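Local atomic coordinates of Cfl (Pectobacterium brasiliense, PDB entry 7A9J), a protein that probably activates carboxylic acids with ATP as an AMP-forming ligase, and binds an indenone carboxylate related to coronafacic acid. Residues H329-Y334 and V343-D348; C314-S319 and H347-I352; P355-P360 and G416-L421; A277-T282 and S303-V308. The protein carries 1 engineered substitution. All blocks are in the same frame, centred on the assembly; numbering follows the deposited sequence.

Contact 1: residues H329-Y334 and V343-D348; sequences HLQSSY and VIYHHD. With R4Z (6-ethyl-1-oxidanylidene-indene-4-carboxylic acid), chain B.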
loop_
_atom_site.group_PDB
_atom_site.type_symbol
_atom_site.label_atom_id
_atom_site.label_comp_id
_atom_site.label_asym_id
_atom_site.label_seq_id
_atom_site.Cartn_x
_atom_site.Cartn_y
_atom_site.Cartn_z
ATOM N N HIS A 329 -10.015 13.189 -8.927
ATOM C CA HIS A 329 -10.086 13.626 -7.529
ATOM C C HIS A 329 -9.463 12.523 -6.695
ATOM O O HIS A 329 -10.115 11.509 -6.409
ATOM C CB HIS A 329 -11.522 13.887 -7.131
ATOM C CG HIS A 329 -12.226 14.837 -8.057
ATOM N ND1 HIS A 329 -12.356 16.177 -7.779
ATOM C CD2 HIS A 329 -12.802 14.643 -9.279
ATOM C CE1 HIS A 329 -13.002 16.772 -8.768
ATOM N NE2 HIS A 329 -13.294 15.861 -9.686
ATOM N N LEU A 330 -8.173 12.670 -6.391
ATOM C CA LEU A 330 -7.431 11.603 -5.728
ATOM C C LEU A 330 -8.008 11.287 -4.357
ATOM O O LEU A 330 -8.485 12.172 -3.632
ATOM C CB LEU A 330 -5.949 12.002 -5.581
ATOM C CG LEU A 330 -4.989 10.877 -5.146
ATOM C CD1 LEU A 330 -4.825 9.785 -6.248
ATOM C CD2 LEU A 330 -3.610 11.560 -4.882
ATOM N N GLN A 331 -7.929 10.011 -3.993
ATOM C CA GLN A 331 -8.341 9.524 -2.693
ATOM C C GLN A 331 -7.098 8.974 -2.022
ATOM O O GLN A 331 -6.111 8.680 -2.690
ATOM C CB GLN A 331 -9.427 8.433 -2.833
ATOM C CG GLN A 331 -10.601 8.984 -3.646
ATOM C CD GLN A 331 -11.819 8.041 -3.639
ATOM O OE1 GLN A 331 -11.743 6.949 -3.104
ATOM N NE2 GLN A 331 -12.931 8.520 -4.137
ATOM N N SER A 332 -7.194 8.720 -0.733
ATOM C CA SER A 332 -6.071 8.040 -0.110
ATOM C C SER A 332 -6.567 7.039 0.911
ATOM O O SER A 332 -7.660 7.138 1.450
ATOM C CB SER A 332 -5.063 9.045 0.574
ATOM O OG SER A 332 -5.737 9.836 1.550
ATOM N N SER A 333 -5.683 6.078 1.189
ATOM C CA SER A 333 -5.956 5.052 2.167
ATOM C C SER A 333 -4.745 4.974 3.078
ATOM O O SER A 333 -3.612 5.142 2.634
ATOM C CB SER A 333 -6.244 3.689 1.417
ATOM O OG SER A 333 -6.591 2.691 2.369
ATOM N N TYR A 334 -4.992 4.819 4.353
ATOM C CA TYR A 334 -3.929 4.839 5.336
ATOM C C TYR A 334 -4.095 3.583 6.162
ATOM O O TYR A 334 -5.152 3.371 6.741
ATOM C CB TYR A 334 -4.065 6.088 6.193
ATOM C CG TYR A 334 -3.147 6.253 7.396
ATOM C CD1 TYR A 334 -3.383 5.569 8.592
ATOM C CD2 TYR A 334 -2.102 7.172 7.365
ATOM C CE1 TYR A 334 -2.575 5.815 9.737
ATOM C CE2 TYR A 334 -1.275 7.369 8.478
ATOM C CZ TYR A 334 -1.537 6.708 9.665
ATOM O OH TYR A 334 -0.721 6.950 10.799
ATOM N N VAL A 343 -7.328 1.637 7.664
ATOM C CA VAL A 343 -8.140 2.096 8.788
ATOM C C VAL A 343 -8.656 3.511 8.633
ATOM O O VAL A 343 -9.591 3.887 9.330
ATOM C CB VAL A 343 -7.349 1.988 10.117
ATOM C CG1 VAL A 343 -7.156 0.466 10.427
ATOM C CG2 VAL A 343 -5.989 2.724 10.046
ATOM N N ILE A 344 -8.018 4.339 7.828
ATOM C CA ILE A 344 -8.431 5.722 7.648
ATOM C C ILE A 344 -8.471 5.979 6.148
ATOM O O ILE A 344 -7.558 5.584 5.419
ATOM C CB ILE A 344 -7.473 6.693 8.382
ATOM C CG1 ILE A 344 -7.627 6.514 9.884
ATOM C CG2 ILE A 344 -7.826 8.134 7.997
ATOM C CD1 ILE A 344 -6.429 7.116 10.747
ATOM N N TYR A 345 -9.539 6.605 5.699
ATOM C CA TYR A 345 -9.796 6.738 4.285
ATOM C C TYR A 345 -10.172 8.164 3.954
ATOM O O TYR A 345 -11.044 8.739 4.606
ATOM C CB TYR A 345 -10.903 5.763 3.937
ATOM C CG TYR A 345 -11.530 5.896 2.569
ATOM C CD1 TYR A 345 -10.758 5.971 1.428
ATOM C CD2 TYR A 345 -12.918 5.925 2.446
ATOM C CE1 TYR A 345 -11.345 6.084 0.141
ATOM C CE2 TYR A 345 -13.533 6.052 1.183
ATOM C CZ TYR A 345 -12.729 6.126 0.035
ATOM O OH TYR A 345 -13.348 6.219 -1.196
ATOM N N HIS A 346 -9.511 8.727 2.936
ATOM C CA HIS A 346 -9.813 10.070 2.503
ATOM C C HIS A 346 -10.482 9.980 1.142
ATOM O O HIS A 346 -9.820 9.728 0.136
ATOM C CB HIS A 346 -8.549 10.935 2.454
ATOM C CG HIS A 346 -8.866 12.376 2.539
ATOM N ND1 HIS A 346 -10.047 12.894 2.047
ATOM C CD2 HIS A 346 -8.205 13.413 3.128
ATOM C CE1 HIS A 346 -10.098 14.194 2.329
ATOM N NE2 HIS A 346 -9.008 14.523 3.006
ATOM N N HIS A 347 -11.803 10.121 1.115
ATOM C CA HIS A 347 -12.491 9.928 -0.157
ATOM C C HIS A 347 -12.405 11.160 -1.052
ATOM O O HIS A 347 -12.886 11.120 -2.158
ATOM C CB HIS A 347 -13.959 9.570 0.126
ATOM C CG HIS A 347 -14.658 10.615 0.907
ATOM N ND1 HIS A 347 -14.609 10.647 2.284
ATOM C CD2 HIS A 347 -15.397 11.678 0.516
ATOM C CE1 HIS A 347 -15.309 11.692 2.719
ATOM N NE2 HIS A 347 -15.784 12.345 1.671
ATOM N N ASP A 348 -11.741 12.268 -0.630
ATOM C CA ASP A 348 -11.589 13.395 -1.544
ATOM C C ASP A 348 -10.484 14.359 -1.044
ATOM O O ASP A 348 -10.767 15.391 -0.484
ATOM C CB ASP A 348 -12.938 14.124 -1.667
ATOM C CG ASP A 348 -12.980 15.157 -2.771
ATOM O OD1 ASP A 348 -14.100 15.707 -2.931
ATOM O OD2 ASP A 348 -11.963 15.498 -3.431
HETATM C C13 R4Z B . -2.502 -3.442 5.479
HETATM C C15 R4Z B . -3.078 -1.227 4.384
HETATM C C02 R4Z B . -3.525 0.998 3.118
HETATM C C03 R4Z B . -2.883 1.882 2.251
HETATM C C04 R4Z B . -1.454 1.350 2.130
HETATM C C05 R4Z B . -2.784 -0.146 3.569
HETATM C C06 R4Z B . -1.497 -0.026 2.986
HETATM C C07 R4Z B . -0.565 -1.026 3.235
HETATM C C08 R4Z B . 0.837 -0.919 2.613
HETATM C C11 R4Z B . -0.888 -2.129 4.024
HETATM C C12 R4Z B . -2.155 -2.250 4.612
HETATM C C14 R4Z B . -2.819 -4.687 4.601
HETATM O O01 R4Z B . -4.658 1.194 3.473
HETATM O O09 R4Z B . 1.550 -1.958 2.614
HETATM O O10 R4Z B . 1.292 0.165 2.126
HETATM O O HOH W 1 -12.153 17.346 -5.103
HETATM O O HOH W 2 -9.470 14.647 -4.322
#

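Contact 2: residues C314-S319 and H347-I352; sequences CATELS and HDIYAI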
loop_
_atom_site.group_PDB
_atom_site.type_symbol
_atom_site.label_atom_id
_atom_site.label_comp_id
_atom_site.label_asym_id
_atom_site.label_seq_id
_atom_site.Cartn_x
_atom_site.Cartn_y
_atom_site.Cartn_z
ATOM N N CYS A 314 0.472 11.257 4.098
ATOM C CA CYS A 314 -0.542 12.165 3.591
ATOM C C CYS A 314 -0.273 12.440 2.110
ATOM O O CYS A 314 0.884 12.625 1.699
ATOM C CB CYS A 314 -0.496 13.418 4.424
ATOM S SG CYS A 314 -1.435 14.798 3.809
ATOM N N ALA A 315 -1.330 12.432 1.288
ATOM C CA ALA A 315 -1.146 12.671 -0.137
ATOM C C ALA A 315 -1.769 13.983 -0.600
ATOM O O ALA A 315 -2.176 14.122 -1.764
ATOM C CB ALA A 315 -1.708 11.461 -0.927
ATOM N N THR A 316 -1.782 15.012 0.264
ATOM C CA THR A 316 -2.471 16.224 -0.134
ATOM C C THR A 316 -1.754 16.945 -1.273
ATOM O O THR A 316 -2.410 17.484 -2.166
ATOM C CB THR A 316 -2.634 17.141 1.112
ATOM O OG1 THR A 316 -3.498 16.451 2.065
ATOM C CG2 THR A 316 -3.200 18.535 0.726
ATOM N N GLU A 317 -0.416 17.063 -1.240
ATOM C CA GLU A 317 0.236 17.775 -2.336
ATOM C C GLU A 317 0.090 17.005 -3.651
ATOM O O GLU A 317 -0.122 17.595 -4.724
ATOM C CB GLU A 317 1.717 18.007 -2.015
ATOM C CG GLU A 317 2.514 18.504 -3.165
ATOM C CD GLU A 317 4.016 18.427 -2.887
ATOM O OE1 GLU A 317 4.745 17.803 -3.693
ATOM O OE2 GLU A 317 4.455 18.972 -1.844
ATOM N N LEU A 318 0.221 15.695 -3.578
ATOM C CA LEU A 318 0.011 14.874 -4.769
ATOM C C LEU A 318 -1.402 15.087 -5.345
ATOM O O LEU A 318 -1.585 15.174 -6.563
ATOM C CB LEU A 318 0.225 13.416 -4.384
ATOM C CG LEU A 318 -0.150 12.339 -5.428
ATOM C CD1 LEU A 318 0.506 12.621 -6.737
ATOM C CD2 LEU A 318 0.286 11.015 -4.865
ATOM N N SER A 319 -2.415 15.205 -4.480
ATOM C CA SER A 319 -3.786 15.353 -4.998
ATOM C C SER A 319 -3.936 16.636 -5.805
ATOM O O SER A 319 -4.684 16.675 -6.793
ATOM C CB SER A 319 -4.796 15.309 -3.845
ATOM O OG SER A 319 -4.905 16.604 -3.254
ATOM N N HIS A 347 -11.803 10.121 1.115
ATOM C CA HIS A 347 -12.491 9.928 -0.157
ATOM C C HIS A 347 -12.405 11.160 -1.052
ATOM O O HIS A 347 -12.886 11.120 -2.158
ATOM C CB HIS A 347 -13.959 9.570 0.126
ATOM C CG HIS A 347 -14.658 10.615 0.907
ATOM N ND1 HIS A 347 -14.609 10.647 2.284
ATOM C CD2 HIS A 347 -15.397 11.678 0.516
ATOM C CE1 HIS A 347 -15.309 11.692 2.719
ATOM N NE2 HIS A 347 -15.784 12.345 1.671
ATOM N N ASP A 348 -11.741 12.268 -0.630
ATOM C CA ASP A 348 -11.589 13.395 -1.544
ATOM C C ASP A 348 -10.484 14.359 -1.044
ATOM O O ASP A 348 -10.767 15.391 -0.484
ATOM C CB ASP A 348 -12.938 14.124 -1.667
ATOM C CG ASP A 348 -12.980 15.157 -2.771
ATOM O OD1 ASP A 348 -14.100 15.707 -2.931
ATOM O OD2 ASP A 348 -11.963 15.498 -3.431
ATOM N N ILE A 349 -9.222 13.985 -1.250
ATOM C CA ILE A 349 -8.111 14.726 -0.628
ATOM C C ILE A 349 -8.132 16.175 -1.040
ATOM O O ILE A 349 -7.898 17.079 -0.228
ATOM C CB ILE A 349 -6.788 14.078 -1.048
ATOM C CG1 ILE A 349 -6.765 12.612 -0.634
ATOM C CG2 ILE A 349 -5.652 14.879 -0.313
ATOM C CD1 ILE A 349 -5.557 11.880 -1.315
ATOM N N TYR A 350 -8.361 16.423 -2.332
ATOM C CA TYR A 350 -8.162 17.742 -2.858
ATOM C C TYR A 350 -9.216 18.717 -2.334
ATOM O O TYR A 350 -9.005 19.930 -2.341
ATOM C CB TYR A 350 -8.155 17.658 -4.373
ATOM C CG TYR A 350 -7.854 18.940 -5.065
ATOM C CD1 TYR A 350 -6.713 19.720 -4.732
ATOM C CD2 TYR A 350 -8.692 19.424 -6.041
ATOM C CE1 TYR A 350 -6.454 20.889 -5.361
ATOM C CE2 TYR A 350 -8.431 20.621 -6.694
ATOM C CZ TYR A 350 -7.302 21.344 -6.361
ATOM O OH TYR A 350 -7.040 22.535 -6.975
ATOM N N ALA A 351 -10.364 18.181 -1.867
ATOM C CA ALA A 351 -11.409 19.050 -1.327
ATOM C C ALA A 351 -10.969 19.792 -0.045
ATOM O O ALA A 351 -11.572 20.803 0.354
ATOM C CB ALA A 351 -12.646 18.206 -1.018
ATOM N N ILE A 352 -9.982 19.235 0.642
ATOM C CA ILE A 352 -9.497 19.815 1.906
ATOM C C ILE A 352 -8.190 20.534 1.618
ATOM O O ILE A 352 -7.232 19.891 1.164
ATOM C CB ILE A 352 -9.275 18.707 2.956
ATOM C CG1 ILE A 352 -10.516 17.781 3.074
ATOM C CG2 ILE A 352 -8.901 19.358 4.293
ATOM C CD1 ILE A 352 -11.723 18.536 3.393
HETATM O O HOH W 3 -6.147 17.302 2.010
#

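Contact 3: residues P355-P360 and G416-L421; sequences PSIGWP and GNLIFL. Engineered in segment 416-421: Gly416 (natural residue Arg).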
loop_
_atom_site.group_PDB
_atom_site.type_symbol
_atom_site.label_atom_id
_atom_site.label_comp_id
_atom_site.label_asym_id
_atom_site.label_seq_id
_atom_site.Cartn_x
_atom_site.Cartn_y
_atom_site.Cartn_z
ATOM N N PRO A 355 -3.285 19.741 4.624
ATOM C CA PRO A 355 -2.910 18.325 4.612
ATOM C C PRO A 355 -3.773 17.499 5.549
ATOM O O PRO A 355 -4.013 17.859 6.702
ATOM C CB PRO A 355 -1.438 18.342 5.059
ATOM C CG PRO A 355 -0.976 19.695 4.700
ATOM C CD PRO A 355 -2.162 20.586 5.113
ATOM N N SER A 356 -4.330 16.438 5.008
ATOM C CA SER A 356 -5.235 15.624 5.790
ATOM C C SER A 356 -5.211 14.165 5.342
ATOM O O SER A 356 -4.816 13.801 4.224
ATOM C CB SER A 356 -6.679 16.207 5.734
ATOM O OG SER A 356 -7.197 16.034 4.430
ATOM N N ILE A 357 -5.548 13.307 6.281
ATOM C CA ILE A 357 -5.626 11.898 5.941
ATOM C C ILE A 357 -7.021 11.322 5.941
ATOM O O ILE A 357 -7.185 10.128 5.555
ATOM C CB ILE A 357 -4.730 11.023 6.818
ATOM C CG1 ILE A 357 -5.124 11.169 8.294
ATOM C CG2 ILE A 357 -3.270 11.345 6.505
ATOM C CD1 ILE A 357 -4.242 10.315 9.181
ATOM N N GLY A 358 -8.039 12.077 6.276
ATOM C CA GLY A 358 -9.354 11.503 6.094
ATOM C C GLY A 358 -10.008 11.020 7.383
ATOM O O GLY A 358 -9.675 11.474 8.499
ATOM N N TRP A 359 -10.911 10.065 7.249
ATOM C CA TRP A 359 -11.798 9.676 8.309
ATOM C C TRP A 359 -11.553 8.232 8.720
ATOM O O TRP A 359 -11.441 7.359 7.847
ATOM C CB TRP A 359 -13.265 9.822 7.867
ATOM C CG TRP A 359 -13.727 11.228 7.727
ATOM C CD1 TRP A 359 -14.398 11.955 8.687
ATOM C CD2 TRP A 359 -13.464 12.157 6.633
ATOM N NE1 TRP A 359 -14.623 13.223 8.239
ATOM C CE2 TRP A 359 -14.082 13.374 6.989
ATOM C CE3 TRP A 359 -12.869 12.034 5.362
ATOM C CZ2 TRP A 359 -14.048 14.521 6.160
ATOM C CZ3 TRP A 359 -12.828 13.160 4.535
ATOM C CH2 TRP A 359 -13.396 14.399 4.962
ATOM N N PRO A 360 -11.698 7.907 10.004
ATOM C CA PRO A 360 -11.649 6.480 10.402
ATOM C C PRO A 360 -12.756 5.688 9.729
ATOM O O PRO A 360 -13.909 6.117 9.632
ATOM C CB PRO A 360 -11.863 6.520 11.932
ATOM C CG PRO A 360 -11.258 7.920 12.313
ATOM C CD PRO A 360 -11.745 8.819 11.173
ATOM N N GLY A 416 -14.811 15.096 12.011
ATOM C CA GLY A 416 -14.073 13.845 12.067
ATOM C C GLY A 416 -12.809 13.767 11.246
ATOM O O GLY A 416 -12.050 12.799 11.391
ATOM N N ASN A 417 -12.604 14.688 10.309
ATOM C CA ASN A 417 -11.436 14.615 9.441
ATOM C C ASN A 417 -10.145 14.791 10.260
ATOM O O ASN A 417 -10.087 15.610 11.165
ATOM C CB ASN A 417 -11.516 15.703 8.364
ATOM C CG ASN A 417 -10.427 15.573 7.322
ATOM O OD1 ASN A 417 -9.871 14.507 7.116
ATOM N ND2 ASN A 417 -10.098 16.695 6.672
ATOM N N LEU A 418 -9.141 13.941 9.949
ATOM C CA LEU A 418 -7.853 14.004 10.659
ATOM C C LEU A 418 -6.926 14.875 9.840
ATOM O O LEU A 418 -6.431 14.499 8.788
ATOM C CB LEU A 418 -7.295 12.597 10.841
ATOM C CG LEU A 418 -8.273 11.859 11.780
ATOM C CD1 LEU A 418 -7.855 10.401 11.737
ATOM C CD2 LEU A 418 -8.115 12.395 13.267
ATOM N N ILE A 419 -6.739 16.093 10.306
ATOM C CA ILE A 419 -5.698 16.944 9.758
ATOM C C ILE A 419 -4.335 16.357 10.067
ATOM O O ILE A 419 -4.042 15.950 11.202
ATOM C CB ILE A 419 -5.858 18.356 10.355
ATOM C CG1 ILE A 419 -7.154 18.996 9.932
ATOM C CG2 ILE A 419 -4.681 19.186 9.962
ATOM C CD1 ILE A 419 -7.584 18.900 8.451
ATOM N N PHE A 420 -3.453 16.377 9.098
ATOM C CA PHE A 420 -2.170 15.708 9.233
ATOM C C PHE A 420 -1.090 16.734 9.522
ATOM O O PHE A 420 -0.913 17.694 8.768
ATOM C CB PHE A 420 -1.844 14.892 7.971
ATOM C CG PHE A 420 -0.616 14.057 8.109
ATOM C CD1 PHE A 420 -0.693 12.836 8.771
ATOM C CD2 PHE A 420 0.548 14.407 7.467
ATOM C CE1 PHE A 420 0.426 12.035 8.860
ATOM C CE2 PHE A 420 1.681 13.596 7.559
ATOM C CZ PHE A 420 1.615 12.441 8.270
ATOM N N LEU A 421 -0.404 16.541 10.637
ATOM C CA LEU A 421 0.593 17.507 11.073
ATOM C C LEU A 421 1.996 16.957 10.909
ATOM O O LEU A 421 2.982 17.577 11.391
ATOM C CB LEU A 421 0.339 17.919 12.536
ATOM C CG LEU A 421 -1.063 18.499 12.667
ATOM C CD1 LEU A 421 -1.341 18.841 14.098
ATOM C CD2 LEU A 421 -1.102 19.758 11.834
#

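Contact 4: residues A277-T282 and S303-V308; sequences AWIAGT and SETVCV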
loop_
_atom_site.group_PDB
_atom_site.type_symbol
_atom_site.label_atom_id
_atom_site.label_comp_id
_atom_site.label_asym_id
_atom_site.label_seq_id
_atom_site.Cartn_x
_atom_site.Cartn_y
_atom_site.Cartn_z
ATOM N N ALA A 277 -11.676 1.143 -13.883
ATOM C CA ALA A 277 -12.560 2.104 -13.228
ATOM C C ALA A 277 -11.965 2.628 -11.935
ATOM O O ALA A 277 -12.413 3.678 -11.444
ATOM C CB ALA A 277 -13.914 1.466 -12.892
ATOM N N TRP A 278 -10.972 1.922 -11.383
ATOM C CA TRP A 278 -10.467 2.211 -10.047
ATOM C C TRP A 278 -9.026 1.750 -10.021
ATOM O O TRP A 278 -8.730 0.647 -10.514
ATOM C CB TRP A 278 -11.318 1.477 -9.016
ATOM C CG TRP A 278 -11.005 1.783 -7.557
ATOM C CD1 TRP A 278 -11.691 2.641 -6.752
ATOM C CD2 TRP A 278 -10.071 1.108 -6.735
ATOM N NE1 TRP A 278 -11.213 2.559 -5.469
ATOM C CE2 TRP A 278 -10.196 1.635 -5.441
ATOM C CE3 TRP A 278 -9.095 0.109 -6.988
ATOM C CZ2 TRP A 278 -9.419 1.203 -4.364
ATOM C CZ3 TRP A 278 -8.292 -0.319 -5.918
ATOM C CH2 TRP A 278 -8.477 0.210 -4.610
ATOM N N ILE A 279 -8.123 2.588 -9.489
ATOM C CA ILE A 279 -6.701 2.278 -9.497
ATOM C C ILE A 279 -6.177 2.565 -8.092
ATOM O O ILE A 279 -6.223 3.725 -7.635
ATOM C CB ILE A 279 -5.928 3.156 -10.493
ATOM C CG1 ILE A 279 -6.533 3.033 -11.901
ATOM C CG2 ILE A 279 -4.452 2.791 -10.468
ATOM C CD1 ILE A 279 -5.828 3.969 -12.905
ATOM N N ALA A 280 -5.598 1.557 -7.460
ATOM C CA ALA A 280 -4.812 1.773 -6.248
ATOM C C ALA A 280 -3.326 1.808 -6.578
ATOM O O ALA A 280 -2.852 1.135 -7.486
ATOM C CB ALA A 280 -5.101 0.664 -5.215
ATOM N N GLY A 281 -2.565 2.615 -5.818
ATOM C CA GLY A 281 -1.126 2.644 -6.078
ATOM C C GLY A 281 -0.434 3.375 -4.937
ATOM O O GLY A 281 -1.081 3.939 -4.052
ATOM N N THR A 282 0.890 3.276 -4.929
ATOM C CA THR A 282 1.674 4.193 -4.045
ATOM C C THR A 282 1.631 5.618 -4.547
ATOM O O THR A 282 1.328 5.888 -5.705
ATOM C CB THR A 282 3.129 3.762 -3.985
ATOM O OG1 THR A 282 3.743 3.999 -5.262
ATOM C CG2 THR A 282 3.228 2.301 -3.537
ATOM N N SER A 303 -10.312 11.307 -15.804
ATOM C CA SER A 303 -11.294 12.156 -15.122
ATOM C C SER A 303 -12.426 11.344 -14.488
ATOM O O SER A 303 -12.945 11.739 -13.436
ATOM C CB SER A 303 -11.867 13.210 -16.096
ATOM O OG SER A 303 -12.469 12.584 -17.212
ATOM N N GLU A 304 -12.830 10.232 -15.102
ATOM C CA GLU A 304 -13.861 9.351 -14.552
ATOM C C GLU A 304 -13.293 8.228 -13.679
ATOM O O GLU A 304 -14.065 7.418 -13.152
ATOM C CB GLU A 304 -14.686 8.719 -15.667
ATOM C CG GLU A 304 -15.579 9.679 -16.452
ATOM C CD GLU A 304 -16.735 10.191 -15.612
ATOM O OE1 GLU A 304 -17.116 11.367 -15.790
ATOM O OE2 GLU A 304 -17.262 9.420 -14.771
ATOM N N THR A 305 -11.976 8.138 -13.552
ATOM C CA THR A 305 -11.337 7.033 -12.845
ATOM C C THR A 305 -11.091 7.408 -11.393
ATOM O O THR A 305 -10.655 8.527 -11.092
ATOM C CB THR A 305 -10.009 6.672 -13.509
ATOM O OG1 THR A 305 -10.228 6.456 -14.918
ATOM C CG2 THR A 305 -9.386 5.381 -12.854
ATOM N N VAL A 306 -11.373 6.480 -10.495
ATOM C CA VAL A 306 -11.197 6.732 -9.062
ATOM C C VAL A 306 -9.830 6.191 -8.701
ATOM O O VAL A 306 -9.573 5.002 -8.867
ATOM C CB VAL A 306 -12.292 6.050 -8.222
ATOM C CG1 VAL A 306 -11.995 6.195 -6.704
ATOM C CG2 VAL A 306 -13.640 6.675 -8.525
ATOM N N CYS A 307 -8.939 7.060 -8.233
ATOM C CA CYS A 307 -7.573 6.658 -7.893
ATOM C C CYS A 307 -7.329 6.797 -6.394
ATOM O O CYS A 307 -7.708 7.809 -5.795
ATOM C CB CYS A 307 -6.554 7.534 -8.648
ATOM S SG CYS A 307 -6.758 7.246 -10.461
ATOM N N VAL A 308 -6.683 5.798 -5.800
ATOM C CA VAL A 308 -6.491 5.716 -4.353
ATOM C C VAL A 308 -4.999 5.558 -4.088
ATOM O O VAL A 308 -4.422 4.499 -4.373
ATOM C CB VAL A 308 -7.283 4.562 -3.714
ATOM C CG1 VAL A 308 -6.983 4.518 -2.202
ATOM C CG2 VAL A 308 -8.818 4.691 -3.982
HETATM O O HOH W 4 -14.835 4.957 -11.656
#

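Contact 1: residues H329-Y334 and V343-D348
The carbonyl oxygen of Tyr334 is gripped by two backbone amides of the partner strand. Val343 N reaches Tyr334 O at 2.9 Å and Ile344 N reaches the same Tyr334 O at 3.2 Å, so two successive residues face one: a classic beta bulge. Along the same edge, the N-H of Tyr334 donates to Ile344 O, and two further bonds join Ser332 and His346 in both directions. The Tyr334 ring lies alongside Ile344, its CD1 4.0 Å from Ile344 CD1, while CG2 of Val343 comes in at the ring's edge. Strands 331-334 and 343-346 thus form an antiparallel hairpin in the AMP-binding domain, and the turn between them carries several residues of the ligand pocket. The Ser333 hydroxyl, held anti to its backbone N (chi1 -177°), donates to the ligand ketone O01, with Ser333 OG and R4Z O01 2.7 Å apart. On that same face of the hairpin, Tyr345 OH donates to Gln331 OE1 over 2.6 Å. The amide and ring planes stand 63° apart, and the phenol oxygen sits above the carbonyl plane rather than on a lone pair; Asn218 is a second partner of this hydroxyl. Toward His329 the direct bonds give way to water. One water donates to both Leu330 O and Asp348 OD2; another, between His329 ND1 and Asp348 OD2, lies unusually close to the carboxylate.

Contact 2: residues C314-S319 and H347-I352
Ala315, at the N-cap position of helix 316-326, meets Ile349 through its methyl group: Ala315 CB lies 3.9 Å from Ile349 CD1. One residue on, Thr316 offers both backbone and side chain to the other branch of the isoleucine, with Ile349 CG2 3.5 Å from Thr316 CA and 3.6 Å from Thr316 OG1. That branch points anti to the backbone N of Ile349 while CG1 is anti to its carbonyl carbon (chi1 -58°), which spreads the side chain along the first turn of the helix. The Thr316 hydroxyl also shares a water with Ile349 O, at 2.8 Å from Thr316 OG1, and the hydroxyl oxygen also accepts from the backbone N of Ser356. Ser319, a turn later, closes over Ile349 CB with its own CB at 3.6 Å. Its hydroxyl donates back to Thr316 O over 2.9 Å, within the helix, and in that position Ser319 OG rests 3.5 Å from Tyr350 CA. The 3-10 segment 349-351 is thereby seated against the start of the helix, and the Tyr350 ring continues outward to stack on Phe323. With the serine hydroxyl turned to its own helix and the threonine hydroxyl to water and Ser356, the direct join is mainly van der Waals contact around the buried Ile349, with Tyr350 adding to it at Ser319.

Contact 3: residues P355-P360 and G416-L421
Trp359 and Asn417 are brought together by two different first torsions: the indole CG stands anti to the carbonyl carbon of Trp359 (chi1 -71°), whereas the amide CG stands anti to the backbone N of Asn417 (chi1 -173°). The asparagine CB consequently lies over one face of the indole, offset toward the rim and 3.6 Å from Trp359 CZ2, with the amide plane only 20° from that of the ring. Asn417 OD1 then reaches back to Gly358 N at 3.2 Å, a weak, bent bond. Gly416, an engineered residue that replaces arginine, places its carbonyl carbon 3.5 Å from Trp359 CD1. Beyond this end, strands 356-360 and 418-421 pair antiparallel although more than fifty residues separate them, so this is a long-range pairing and not a hairpin. Phe420 N donates to Pro355 O at 2.9 Å, almost straight at the hydrogen, Ile357 N donates to Leu418 O, and Leu418 N to Gly358 O. Ile357 divides its branches between two partners: its CG1 is 3.6 Å from Leu418 CB, and its CG2 is 3.7 Å from Phe420 CD1. The indole N-H goes to the backbone of Asn415, and His346 bonds the hydroxyl of Ser356. The pair lies between strand 342-346, which borders 356-360, and strand 408-412, which borders 418-423, while helix 437-445 touches Pro355 and Phe420.

Contact 4: residues A277-T282 and S303-V308
The indole of Trp278 lies obliquely across two valines of the neighbouring strand. Its five-membered ring meets the first, with Trp278 CD1 3.6 Å from Val306 CG1, and its pyrrole nitrogen and benzo ring meet the second, Trp278 CZ2 being 3.6 Å from Val308 CG2. The indole CG stands anti to the backbone N (chi1 -174°), and from there the ring spans both side chains on one face of the sheet. On the reverse face Ile279 packs beside Cys307, and its CG1 also reaches back to Thr305 CG2, just before the strand, at 3.8 Å. Between these two layers the backbones pair in parallel, through four N-H to carbonyl bonds that alternate between the strands. The first, Val306 N to Ala277 O at 3.1 Å, is straight at the hydrogen; the shortest joins Val308 N to Ile279 O at 2.8 Å. A water that donates to Ala277 O and to Glu304 O extends the pairing past the strand ends. Strands 278-281 and 306-311 are the two beta members of a right-handed beta-alpha-beta crossover whose helix, 283-294, covers Ile279 and Cys307 through Phe286. On the Trp278 face, helix 240-251 supplies Ile245, while strands 230-233 and 331-335 flank the pair.

Overall arrangement
Contacts 4, 1 and 3 follow one another across neighbouring strands: 306-311 pairs with 331-335, and 342-346 with 356-360. The pairing changes on the way, from parallel in contact 4 to antiparallel in contacts 1 and 3. Contact 2 differs in kind, seating a 3-10 turn on a helix start; it shares His347 and Asp348 with contact 1, and Ile349 also packs on Ser332. All four are largely buried, though contact 1 has a water-bridged end by His329 and Asp348. Contact 1 touches the ligand directly, whereas the side chain of Val308 in contact 4 lies about 7 Å from it. Contacts 3 and 4, with centres about 20 Å apart, do not touch.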